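Local coordinates for protein UTP-glucose-1-phosphate uridylyltransferase 2 (Trypanosoma brucei, PDB 3GUE) that probably catalyses the reversible transfer of a uridylyl group from UTP to glucose 1-phosphate, giving UDP-glucose and diphosphate, and is captured here with UDP-glucose bound, at residues N163-I168 / V187-G192; M329-T334 / Q347-M352; T438-R443 / V452-N457; N457-N462 / N478-V483. One frame throughout, in Å; residues are numbered along the deposited sequence.

Interaction 1. Residues N163-I168 / V187-G192; sequences NRVPKI and VPPGHG. With UPG (uridine-5'-diphosphate-glucose), chain C.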
# COMPACT_ATOMS: atom_id res chain seq x y z
N ASN A 163 7.87 13.98 -1.56
CA ASN A 163 8.64 14.44 -2.68
C ASN A 163 8.13 13.85 -3.99
O ASN A 163 7.20 13.04 -4.00
CB ASN A 163 10.09 14.03 -2.46
CG ASN A 163 10.65 14.53 -1.14
OD1 ASN A 163 11.20 13.75 -0.34
ND2 ASN A 163 10.53 15.82 -0.90
N ARG A 164 8.70 14.35 -5.07
CA ARG A 164 8.56 13.77 -6.41
C ARG A 164 9.90 13.70 -7.11
O ARG A 164 10.81 14.51 -6.85
CB ARG A 164 7.54 14.49 -7.28
CG ARG A 164 7.69 16.00 -7.39
CD ARG A 164 6.68 16.51 -8.41
NE ARG A 164 7.02 17.84 -8.93
CZ ARG A 164 6.34 18.43 -9.91
NH1 ARG A 164 5.30 17.83 -10.47
NH2 ARG A 164 6.70 19.64 -10.33
N VAL A 165 10.00 12.72 -8.00
CA VAL A 165 11.24 12.40 -8.69
C VAL A 165 10.93 12.21 -10.18
O VAL A 165 9.84 11.78 -10.55
CB VAL A 165 12.00 11.16 -8.04
CG1 VAL A 165 12.15 11.31 -6.52
CG2 VAL A 165 11.34 9.84 -8.33
N PRO A 166 11.87 12.57 -11.07
CA PRO A 166 11.48 12.30 -12.46
C PRO A 166 11.59 10.82 -12.82
O PRO A 166 12.42 10.10 -12.25
CB PRO A 166 12.51 13.14 -13.26
CG PRO A 166 13.72 13.14 -12.42
CD PRO A 166 13.21 13.19 -10.98
N LYS A 167 10.70 10.37 -13.70
CA LYS A 167 10.84 9.09 -14.39
C LYS A 167 12.04 9.30 -15.30
O LYS A 167 12.24 10.40 -15.81
CB LYS A 167 9.62 8.81 -15.25
CG LYS A 167 8.34 8.62 -14.46
CD LYS A 167 7.18 8.43 -15.41
CE LYS A 167 5.86 8.45 -14.66
NZ LYS A 167 4.71 8.14 -15.56
N ILE A 168 12.87 8.27 -15.46
CA ILE A 168 14.11 8.45 -16.23
C ILE A 168 14.10 7.43 -17.39
O ILE A 168 13.58 6.35 -17.22
CB ILE A 168 15.37 8.38 -15.33
CG1 ILE A 168 15.49 7.03 -14.59
CG2 ILE A 168 15.38 9.56 -14.28
CD1 ILE A 168 16.94 6.68 -14.21
N VAL A 187 7.12 10.93 -10.76
CA VAL A 187 6.44 10.01 -9.79
C VAL A 187 6.87 10.26 -8.35
O VAL A 187 8.04 10.54 -8.13
CB VAL A 187 6.72 8.52 -10.05
CG1 VAL A 187 5.80 7.99 -11.10
CG2 VAL A 187 8.18 8.27 -10.39
N PRO A 188 5.94 10.08 -7.37
CA PRO A 188 6.33 10.05 -5.95
C PRO A 188 7.29 8.87 -5.78
O PRO A 188 7.07 7.83 -6.40
CB PRO A 188 5.00 9.78 -5.22
CG PRO A 188 4.08 9.18 -6.25
CD PRO A 188 4.49 9.87 -7.54
N PRO A 189 8.36 9.03 -4.96
CA PRO A 189 9.41 8.00 -4.94
C PRO A 189 9.16 6.75 -4.04
O PRO A 189 10.12 6.12 -3.59
CB PRO A 189 10.62 8.78 -4.44
CG PRO A 189 10.07 9.89 -3.61
CD PRO A 189 8.66 10.17 -4.06
N GLY A 190 7.89 6.43 -3.77
CA GLY A 190 7.51 5.28 -2.93
C GLY A 190 7.12 5.78 -1.56
O GLY A 190 7.49 6.89 -1.20
N HIS A 191 6.34 5.00 -0.81
CA HIS A 191 6.06 5.25 0.60
C HIS A 191 7.31 5.15 1.52
O HIS A 191 7.30 5.69 2.62
CB HIS A 191 4.83 4.42 1.10
CG HIS A 191 4.86 2.98 0.67
ND1 HIS A 191 5.78 2.07 1.14
CD2 HIS A 191 4.12 2.31 -0.25
CE1 HIS A 191 5.59 0.90 0.56
NE2 HIS A 191 4.59 1.01 -0.30
N GLY A 192 8.39 4.53 1.07
CA GLY A 192 9.67 4.59 1.79
C GLY A 192 10.13 6.01 2.02
O GLY A 192 10.94 6.25 2.93
N1 UPG C . 1.98 5.47 -1.59
C2 UPG C . 2.47 6.72 -1.18
N3 UPG C . 3.58 7.21 -1.84
C4 UPG C . 4.21 6.54 -2.86
C5 UPG C . 3.73 5.29 -3.27
C6 UPG C . 2.62 4.74 -2.64
O2 UPG C . 1.97 7.42 -0.28
O4 UPG C . 5.18 7.09 -3.39
C1C UPG C . 0.78 4.88 -0.90
C2C UPG C . -0.39 4.32 -1.72
O2C UPG C . -1.26 5.37 -2.15
C3C UPG C . -1.05 3.45 -0.66
C4C UPG C . 0.14 2.87 0.08
O4C UPG C . 1.26 3.75 -0.16
O3C UPG C . -1.77 4.29 0.24
C5C UPG C . 0.52 1.45 -0.46
O5C UPG C . 1.03 1.46 -1.77
PA UPG C . 0.61 0.32 -2.83
O1A UPG C . -0.87 0.21 -2.72
O2A UPG C . 1.23 0.54 -4.14
O3A UPG C . 1.25 -1.03 -2.13
PB UPG C . 2.74 -1.65 -2.35
O1B UPG C . 3.72 -0.57 -2.11
O2B UPG C . 2.81 -2.45 -3.60
O3B UPG C . 2.72 -2.74 -1.17
C1' UPG C . 2.65 -2.28 0.23
C2' UPG C . 3.88 -2.78 0.97
C3' UPG C . 3.91 -4.30 0.85
C4' UPG C . 2.63 -4.87 1.49
C5' UPG C . 1.37 -4.26 0.82
C6' UPG C . 0.14 -4.56 1.64
O2' UPG C . 5.09 -2.24 0.41
O3' UPG C . 5.09 -4.80 1.44
O4' UPG C . 2.60 -6.28 1.38
O5' UPG C . 1.42 -2.81 0.75
O6' UPG C . -1.02 -4.34 0.83

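Interaction 2. Residues M329-T334 / Q347-M352; sequences MRNPKT and QLEVAM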
# COMPACT_ATOMS: atom_id res chain seq x y z
N MET A 329 14.31 0.30 -5.63
CA MET A 329 13.62 -0.63 -6.51
C MET A 329 13.53 0.08 -7.85
O MET A 329 13.16 1.24 -7.92
CB MET A 329 12.22 -0.95 -5.97
CG MET A 329 12.18 -1.31 -4.47
SD MET A 329 10.60 -2.01 -3.93
CE MET A 329 9.50 -0.59 -3.98
N ARG A 330 13.88 -0.64 -8.92
CA ARG A 330 14.02 -0.03 -10.24
C ARG A 330 12.87 -0.55 -11.06
O ARG A 330 12.93 -1.64 -11.62
CB ARG A 330 15.38 -0.41 -10.85
CG ARG A 330 15.74 0.30 -12.16
CD ARG A 330 16.74 -0.52 -12.95
NE ARG A 330 16.21 -1.83 -13.31
CZ ARG A 330 16.79 -2.69 -14.14
NH1 ARG A 330 17.94 -2.38 -14.75
NH2 ARG A 330 16.23 -3.86 -14.38
N ASN A 331 11.80 0.24 -11.09
CA ASN A 331 10.51 -0.16 -11.63
C ASN A 331 10.31 0.27 -13.09
O ASN A 331 10.12 1.46 -13.36
CB ASN A 331 9.39 0.45 -10.74
CG ASN A 331 8.12 -0.38 -10.70
OD1 ASN A 331 8.07 -1.50 -11.21
ND2 ASN A 331 7.09 0.16 -10.07
N PRO A 332 10.33 -0.69 -14.03
CA PRO A 332 10.24 -0.35 -15.46
C PRO A 332 8.78 -0.09 -15.84
O PRO A 332 7.90 -0.84 -15.40
CB PRO A 332 10.76 -1.62 -16.14
CG PRO A 332 10.28 -2.72 -15.22
CD PRO A 332 10.41 -2.15 -13.83
N LYS A 333 8.53 0.96 -16.61
CA LYS A 333 7.19 1.37 -17.04
C LYS A 333 7.32 2.06 -18.39
O LYS A 333 8.41 2.24 -18.91
CB LYS A 333 6.58 2.41 -16.07
CG LYS A 333 6.28 1.97 -14.63
CD LYS A 333 5.10 1.06 -14.54
CE LYS A 333 4.91 0.59 -13.08
NZ LYS A 333 3.95 -0.55 -13.02
N THR A 334 6.19 2.49 -18.95
CA THR A 334 6.21 3.48 -20.02
C THR A 334 5.79 4.80 -19.40
O THR A 334 5.00 4.80 -18.44
CB THR A 334 5.30 3.09 -21.20
OG1 THR A 334 3.95 2.98 -20.75
CG2 THR A 334 5.78 1.76 -21.82
N GLN A 347 11.13 3.90 -12.84
CA GLN A 347 10.77 4.61 -11.63
C GLN A 347 11.58 4.08 -10.44
O GLN A 347 11.52 2.89 -10.11
CB GLN A 347 9.26 4.55 -11.39
CG GLN A 347 8.48 4.95 -12.66
CD GLN A 347 6.97 4.75 -12.59
OE1 GLN A 347 6.26 5.19 -13.49
NE2 GLN A 347 6.48 4.09 -11.55
N LEU A 348 12.38 4.96 -9.85
CA LEU A 348 13.19 4.63 -8.70
C LEU A 348 12.34 4.91 -7.45
O LEU A 348 11.80 5.99 -7.30
CB LEU A 348 14.48 5.45 -8.69
CG LEU A 348 15.40 5.43 -9.90
CD1 LEU A 348 16.72 6.10 -9.56
CD2 LEU A 348 15.65 4.04 -10.45
N GLU A 349 12.19 3.90 -6.59
CA GLU A 349 11.24 3.94 -5.48
C GLU A 349 11.79 3.14 -4.32
O GLU A 349 12.50 2.15 -4.54
CB GLU A 349 9.91 3.28 -5.89
CG GLU A 349 9.05 4.07 -6.85
CD GLU A 349 8.53 3.19 -7.97
OE1 GLU A 349 9.14 2.13 -8.18
OE2 GLU A 349 7.52 3.55 -8.62
N VAL A 350 11.43 3.55 -3.10
CA VAL A 350 11.66 2.76 -1.88
C VAL A 350 10.38 2.42 -1.12
O VAL A 350 9.36 3.11 -1.26
CB VAL A 350 12.61 3.49 -0.91
CG1 VAL A 350 14.03 3.39 -1.37
CG2 VAL A 350 12.18 4.96 -0.75
N ALA A 351 10.43 1.36 -0.30
CA ALA A 351 9.27 0.89 0.50
C ALA A 351 9.54 1.11 2.00
O ALA A 351 10.64 0.80 2.52
CB ALA A 351 9.01 -0.56 0.22
N MET A 352 8.55 1.63 2.71
CA MET A 352 8.76 1.98 4.12
C MET A 352 9.07 0.72 4.95
O MET A 352 9.72 0.80 6.00
CB MET A 352 7.60 2.80 4.68
CG MET A 352 6.29 2.06 4.74
SD MET A 352 5.17 2.87 5.87
CE MET A 352 4.05 1.52 6.19
O HOH W 1 4.68 5.78 -16.11

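Interaction 3. Residues T438-R443 / V452-N457; sequences TSLTVR and VSVRGN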
# COMPACT_ATOMS: atom_id res chain seq x y z
N THR A 438 -15.16 -19.09 -2.41
CA THR A 438 -13.75 -19.40 -2.09
C THR A 438 -12.84 -18.95 -3.25
O THR A 438 -11.66 -18.68 -3.05
CB THR A 438 -13.49 -20.91 -1.72
OG1 THR A 438 -13.71 -21.75 -2.85
CG2 THR A 438 -14.37 -21.39 -0.58
N SER A 439 -13.41 -18.85 -4.44
CA SER A 439 -12.62 -18.62 -5.66
C SER A 439 -13.53 -18.15 -6.79
O SER A 439 -14.57 -18.73 -7.03
CB SER A 439 -11.94 -19.93 -6.05
OG SER A 439 -11.00 -19.73 -7.05
N LEU A 440 -13.14 -17.09 -7.48
CA LEU A 440 -13.86 -16.65 -8.69
C LEU A 440 -12.89 -16.24 -9.79
O LEU A 440 -12.09 -15.33 -9.61
CB LEU A 440 -14.86 -15.51 -8.39
CG LEU A 440 -15.51 -14.83 -9.60
CD1 LEU A 440 -16.60 -15.71 -10.29
CD2 LEU A 440 -16.03 -13.42 -9.28
N THR A 441 -12.97 -16.94 -10.93
CA THR A 441 -12.15 -16.67 -12.08
C THR A 441 -13.04 -16.20 -13.25
O THR A 441 -14.04 -16.86 -13.59
CB THR A 441 -11.26 -17.92 -12.43
OG1 THR A 441 -10.37 -18.17 -11.33
CG2 THR A 441 -10.44 -17.70 -13.68
N VAL A 442 -12.67 -15.06 -13.84
CA VAL A 442 -13.42 -14.48 -14.93
C VAL A 442 -12.52 -14.19 -16.10
O VAL A 442 -11.44 -13.61 -15.93
CB VAL A 442 -14.16 -13.20 -14.49
CG1 VAL A 442 -14.87 -12.51 -15.68
CG2 VAL A 442 -15.14 -13.54 -13.34
N ARG A 443 -12.97 -14.62 -17.28
CA ARG A 443 -12.20 -14.60 -18.51
C ARG A 443 -13.10 -14.14 -19.65
O ARG A 443 -14.25 -14.59 -19.75
CB ARG A 443 -11.66 -16.01 -18.85
CG ARG A 443 -10.49 -16.48 -17.98
CD ARG A 443 -9.26 -15.62 -18.25
NE ARG A 443 -8.11 -16.01 -17.43
CZ ARG A 443 -7.90 -15.59 -16.18
NH1 ARG A 443 -8.76 -14.76 -15.59
NH2 ARG A 443 -6.83 -16.00 -15.53
N VAL A 452 -26.82 -11.47 -7.90
CA VAL A 452 -26.09 -12.70 -8.22
C VAL A 452 -25.32 -13.22 -7.00
O VAL A 452 -24.63 -12.47 -6.33
CB VAL A 452 -25.16 -12.49 -9.45
CG1 VAL A 452 -24.27 -13.69 -9.68
CG2 VAL A 452 -26.00 -12.22 -10.69
N SER A 453 -25.47 -14.50 -6.71
CA SER A 453 -24.82 -15.12 -5.57
C SER A 453 -23.71 -16.03 -6.06
O SER A 453 -23.96 -16.96 -6.82
CB SER A 453 -25.86 -15.89 -4.73
OG SER A 453 -25.26 -16.77 -3.79
N VAL A 454 -22.46 -15.73 -5.69
CA VAL A 454 -21.33 -16.60 -6.10
C VAL A 454 -20.90 -17.49 -4.92
O VAL A 454 -20.62 -16.99 -3.82
CB VAL A 454 -20.13 -15.82 -6.72
CG1 VAL A 454 -18.95 -16.72 -6.97
CG2 VAL A 454 -20.50 -15.06 -7.99
N ARG A 455 -20.88 -18.81 -5.15
CA ARG A 455 -20.65 -19.78 -4.08
C ARG A 455 -19.60 -20.83 -4.45
O ARG A 455 -19.62 -21.40 -5.56
CB ARG A 455 -21.96 -20.50 -3.73
CG ARG A 455 -23.06 -19.61 -3.24
CD ARG A 455 -24.41 -20.34 -3.29
NE ARG A 455 -25.48 -19.40 -2.98
CZ ARG A 455 -26.77 -19.71 -2.82
NH1 ARG A 455 -27.19 -20.96 -2.92
NH2 ARG A 455 -27.63 -18.75 -2.55
N GLY A 456 -18.71 -21.11 -3.50
CA GLY A 456 -17.68 -22.14 -3.70
C GLY A 456 -16.61 -21.67 -4.66
O GLY A 456 -16.12 -20.55 -4.52
N ASN A 457 -16.22 -22.55 -5.59
CA ASN A 457 -15.28 -22.24 -6.67
C ASN A 457 -15.95 -22.01 -8.04
O ASN A 457 -16.32 -22.98 -8.73
CB ASN A 457 -14.23 -23.35 -6.80
CG ASN A 457 -13.34 -23.45 -5.57
OD1 ASN A 457 -13.02 -24.54 -5.11
ND2 ASN A 457 -12.97 -22.32 -5.01

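Interaction 4. Residues N457-N462 / N478-V483; sequences NVVIKN and NEVVVV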
# COMPACT_ATOMS: atom_id res chain seq x y z
N ASN A 457 -16.22 -22.55 -5.59
CA ASN A 457 -15.28 -22.24 -6.67
C ASN A 457 -15.95 -22.01 -8.04
O ASN A 457 -16.32 -22.98 -8.73
CB ASN A 457 -14.23 -23.35 -6.80
CG ASN A 457 -13.34 -23.45 -5.57
OD1 ASN A 457 -13.02 -24.54 -5.11
ND2 ASN A 457 -12.97 -22.32 -5.01
N VAL A 458 -16.07 -20.75 -8.45
CA VAL A 458 -16.77 -20.38 -9.68
C VAL A 458 -15.84 -19.92 -10.81
O VAL A 458 -14.97 -19.07 -10.60
CB VAL A 458 -17.88 -19.33 -9.41
CG1 VAL A 458 -18.48 -18.73 -10.72
CG2 VAL A 458 -18.98 -19.97 -8.58
N VAL A 459 -16.02 -20.49 -12.00
CA VAL A 459 -15.33 -20.02 -13.20
C VAL A 459 -16.36 -19.45 -14.23
O VAL A 459 -17.42 -20.06 -14.48
CB VAL A 459 -14.42 -21.13 -13.84
CG1 VAL A 459 -13.66 -20.61 -15.07
CG2 VAL A 459 -13.41 -21.70 -12.80
N ILE A 460 -16.05 -18.29 -14.81
CA ILE A 460 -16.88 -17.71 -15.87
C ILE A 460 -15.99 -17.31 -17.06
O ILE A 460 -15.27 -16.32 -16.97
CB ILE A 460 -17.71 -16.46 -15.38
CG1 ILE A 460 -18.49 -16.78 -14.09
CG2 ILE A 460 -18.68 -15.96 -16.48
CD1 ILE A 460 -19.30 -15.56 -13.51
N LYS A 461 -16.07 -18.08 -18.16
CA LYS A 461 -15.31 -17.83 -19.38
C LYS A 461 -16.19 -17.47 -20.58
O LYS A 461 -17.02 -18.28 -21.01
CB LYS A 461 -14.53 -19.09 -19.78
CG LYS A 461 -13.16 -19.21 -19.19
CD LYS A 461 -12.34 -20.19 -20.06
CE LYS A 461 -10.85 -20.05 -19.81
NZ LYS A 461 -10.28 -18.90 -20.59
N ASN A 462 -16.00 -16.28 -21.12
CA ASN A 462 -16.68 -15.92 -22.36
C ASN A 462 -15.72 -15.84 -23.55
O ASN A 462 -14.71 -15.13 -23.52
CB ASN A 462 -17.51 -14.64 -22.17
CG ASN A 462 -18.19 -14.18 -23.44
OD1 ASN A 462 -18.59 -14.99 -24.29
ND2 ASN A 462 -18.33 -12.86 -23.58
N ASN A 478 -20.38 -23.41 -7.06
CA ASN A 478 -19.31 -24.31 -7.49
C ASN A 478 -19.39 -24.70 -8.99
O ASN A 478 -19.12 -25.85 -9.38
CB ASN A 478 -19.29 -25.55 -6.59
CG ASN A 478 -18.29 -25.42 -5.48
OD1 ASN A 478 -17.08 -25.48 -5.72
ND2 ASN A 478 -18.79 -25.17 -4.27
N GLU A 479 -19.75 -23.72 -9.81
CA GLU A 479 -20.07 -23.93 -11.22
C GLU A 479 -19.00 -23.35 -12.12
O GLU A 479 -18.37 -22.34 -11.79
CB GLU A 479 -21.43 -23.29 -11.51
CG GLU A 479 -21.92 -23.32 -12.95
CD GLU A 479 -23.38 -22.86 -13.07
OE1 GLU A 479 -23.93 -22.31 -12.09
OE2 GLU A 479 -24.00 -23.07 -14.14
N VAL A 480 -18.80 -23.99 -13.27
CA VAL A 480 -17.93 -23.51 -14.31
C VAL A 480 -18.85 -23.14 -15.48
O VAL A 480 -19.59 -24.00 -15.99
CB VAL A 480 -16.89 -24.59 -14.73
CG1 VAL A 480 -16.24 -24.27 -16.07
CG2 VAL A 480 -15.82 -24.75 -13.65
N VAL A 481 -18.78 -21.87 -15.89
CA VAL A 481 -19.59 -21.33 -16.99
C VAL A 481 -18.68 -21.03 -18.18
O VAL A 481 -17.73 -20.26 -18.07
CB VAL A 481 -20.42 -20.08 -16.54
CG1 VAL A 481 -21.26 -19.49 -17.69
CG2 VAL A 481 -21.32 -20.44 -15.36
N VAL A 482 -18.95 -21.68 -19.30
CA VAL A 482 -18.20 -21.42 -20.52
C VAL A 482 -19.13 -21.12 -21.70
O VAL A 482 -19.91 -21.97 -22.13
CB VAL A 482 -17.21 -22.55 -20.91
CG1 VAL A 482 -16.19 -22.03 -21.96
CG2 VAL A 482 -16.47 -23.15 -19.66
N VAL A 483 -19.04 -19.90 -22.21
CA VAL A 483 -19.83 -19.52 -23.38
C VAL A 483 -18.96 -19.35 -24.62
O VAL A 483 -17.98 -18.60 -24.63
CB VAL A 483 -20.67 -18.26 -23.11
CG1 VAL A 483 -21.09 -17.63 -24.43
CG2 VAL A 483 -21.90 -18.62 -22.28
O HOH W 2 -15.06 -26.73 -6.65
O HOH W 3 -15.68 -25.70 -9.57

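Interaction 1. Residues N163-I168 / V187-G192
Val187 and Val165 face each other as a hydrogen-bonded antiparallel pair at the edge of a four-stranded sheet that flanks the sugar-nucleotide site of this GT-A-type nucleotidyltransferase. Their backbones exchange two reciprocal bonds, Val187 N to Val165 O and Val165 N to Val187 O, each 2.9 Å long. Both side chains project from the same face of the sheet. Val165 CG2 lies 4.1 Å from Val187 CG2, and the two valines meet at a slant. The other methyl of Val165, anti to the carbonyl carbon (chi1 -51°), packs against Pro189, with CG1 3.6 Å from Pro189 CB. Val187 CG1 instead meets the extended chain of Lys167 at about a right angle, 3.6 Å from Lys167 CE; the ammonium group beyond it bonds to Val335 O. Helix 26-40 covers Val165 through Cys28 and Phe32.

After Val187 the chain leaves the sheet, and from Pro188 on it lines the UDP-glucose site, Pro188 CB lying 3.3 Å from uracil O4. Gly190 takes a positive phi (102°), a backbone shape suited to glycine, and its N makes a weak bond of 2.8 Å to uracil O4. His191 ND1 is tied to Met352 N, which fixes the rotation of the imidazole, and His191 NE2 gives a nearly straight bond of 2.6 Å to O1B, an oxygen of the beta phosphate.

Interaction 2. Residues M329-T334 / Q347-M352
Gln347 N to Asn331 O, at 2.7 Å and almost straight (176° at the hydrogen), is the shortest polar bond between residues 329-334 and 347-352. The return bond runs from Asn331 N to Gln347 O. Two residues along, Met329 and Glu349 form a second hydrogen-bonded pair, with Met329 N 2.8 Å from Glu349 O. Arg330 and Leu348 make the non-hydrogen-bonded pair between them, where Leu348 CD2 rests on Arg330 CG at 4.1 Å; Phe32 and Val39 of helix 26-40 pack on Leu348 from that face.

The face shared by Met329, Asn331, Gln347 and Glu349 is polar along most of its length and apolar at Met329. A bend at chi2 (134°) brings the carboxylate of Glu349 diagonally toward Asn331; the carboxylate and amide planes are 55° apart. Asn331 ND2 makes only a weak bond to Glu349 OE1, at 3.4 Å. The firmer anchor lies within one strand: Gln347 NE2 reaches Glu349 OE2 at 3.2 Å, on the syn side but tilted from the carboxylate plane. Lys333, bent at chi2, lays CG against the Gln347 amide, 3.4 Å from OE1.

At the other end Met329 CE touches Ala351 CB at 4.2 Å, and both side chains adjoin Glu280, a UDP-glucose-binding residue. The whole is an antiparallel beta hairpin, and the chain after its second strand leads to the edge of the sugar-nucleotide site.

Interaction 3. Residues T438-R443 / V452-N457
Leu440 and Val454 meet at about a right angle, Leu440 CD1 standing 4.2 Å from Val454 CG1; the touching pieces of chain, 438-440 and 454-457, run 102° apart end to end. In each residue the first side-chain branch trails away from the backbone nitrogen (CG of Leu440 at chi1 171°, CG1 of Val454 likewise). Both residues are buried, and these torsions bring the branches together. This apolar touch is modest.

The polar side of the contact lies at the corner, where Gly456 O accepts two backbone donors from one face of its carbonyl plane. Thr438 N is 2.7 Å from Gly456 O, and Ser439 N reaches the same oxygen at 3.2 Å; both donors are tilted from the plane. Gly456 makes the turn with positive phi (73°), a conformation that favours glycine. Asn457 then comes alongside Ser439 as a parallel bridge, with CA atoms 4.6 Å apart and a CA-H...O contact from Asn457 CA to Ser439 O. The Asn457 side chain slants across Thr438, but its amide is modelled too close to its neighbours for its detailed placement to be trusted.

Far from the UDP-glucose site, this contact marks a corner of the C-terminal left-handed parallel beta-helix. Strand 437-443 lies between strands 409-412 and 458-462 in one sheet, while strand 453-455 pairs with strand 475-477 in another, and the chain changes sheet at Gly456 and Asn457.

Interaction 4. Residues N457-N462 / N478-V483
Lys461 N and Val481 O form an almost straight bond of 2.7 Å (178° at the hydrogen) between strands 458-462 and 480-483, the last two strands of the parallel sheet in the C-terminal left-handed parallel beta-helix. Val481 N gives an equally short bond, 2.7 Å, to Val459 O. Thus Val481 uses both its N and its O to span Val459 and Lys461, the alternating pattern of parallel pairing. Val459 N to Glu479 O and Val483 N to Lys461 O extend the ladder at its two ends, and the strand axes diverge by just 3°.

Before the regular strands begin, the amide of Asn478 takes over from the backbone. Asn457 N approaches Asn478 OD1 at 3.1 Å from above the plane of that carbonyl, 72° out of it. A water lies 2.6 Å from Asn478 OD1 and reaches Asn457 OD1 weakly.

Packing differs on the two faces. On the more exposed one, Val459 and Val480 lie side by side and point the same way, Val459 CB being 3.9 Å from Val480 CG2. Farther along, Val482 CG1 meets Lys461 CB. The opposite face carries Ile460 and Val481 inward onto Leu476, and Ile460 also touches Leu468 and Ile470. Asn462 sits on this inner side, its ND2 bonded to Leu445 O and Glu466 O, and its OD1, besides bonding to Lys464 N, rests 3.6 Å from Val483 CG1.

In the fold
Following the chain, the four contacts close in series and none nests in or crosses another. Interaction 1 closes the excursion between residues 168 and 187, and interaction 2 closes the hairpin turn that follows strand 329-334. Both belong to one antiparallel sheet, where strands 165-169 and 344-349 are neighbours, and they touch directly: Pro189 and Gly192 pair with Val350 through their backbones. Interaction 3 closes a corner between two sheets of the beta-helix and interaction 4 closes the next coil; they share Asn457. The centres of interactions 1 and 3 are about 38 Å apart, so the nucleotide-site pair and the C-terminal pair tie together separate parts of the fold.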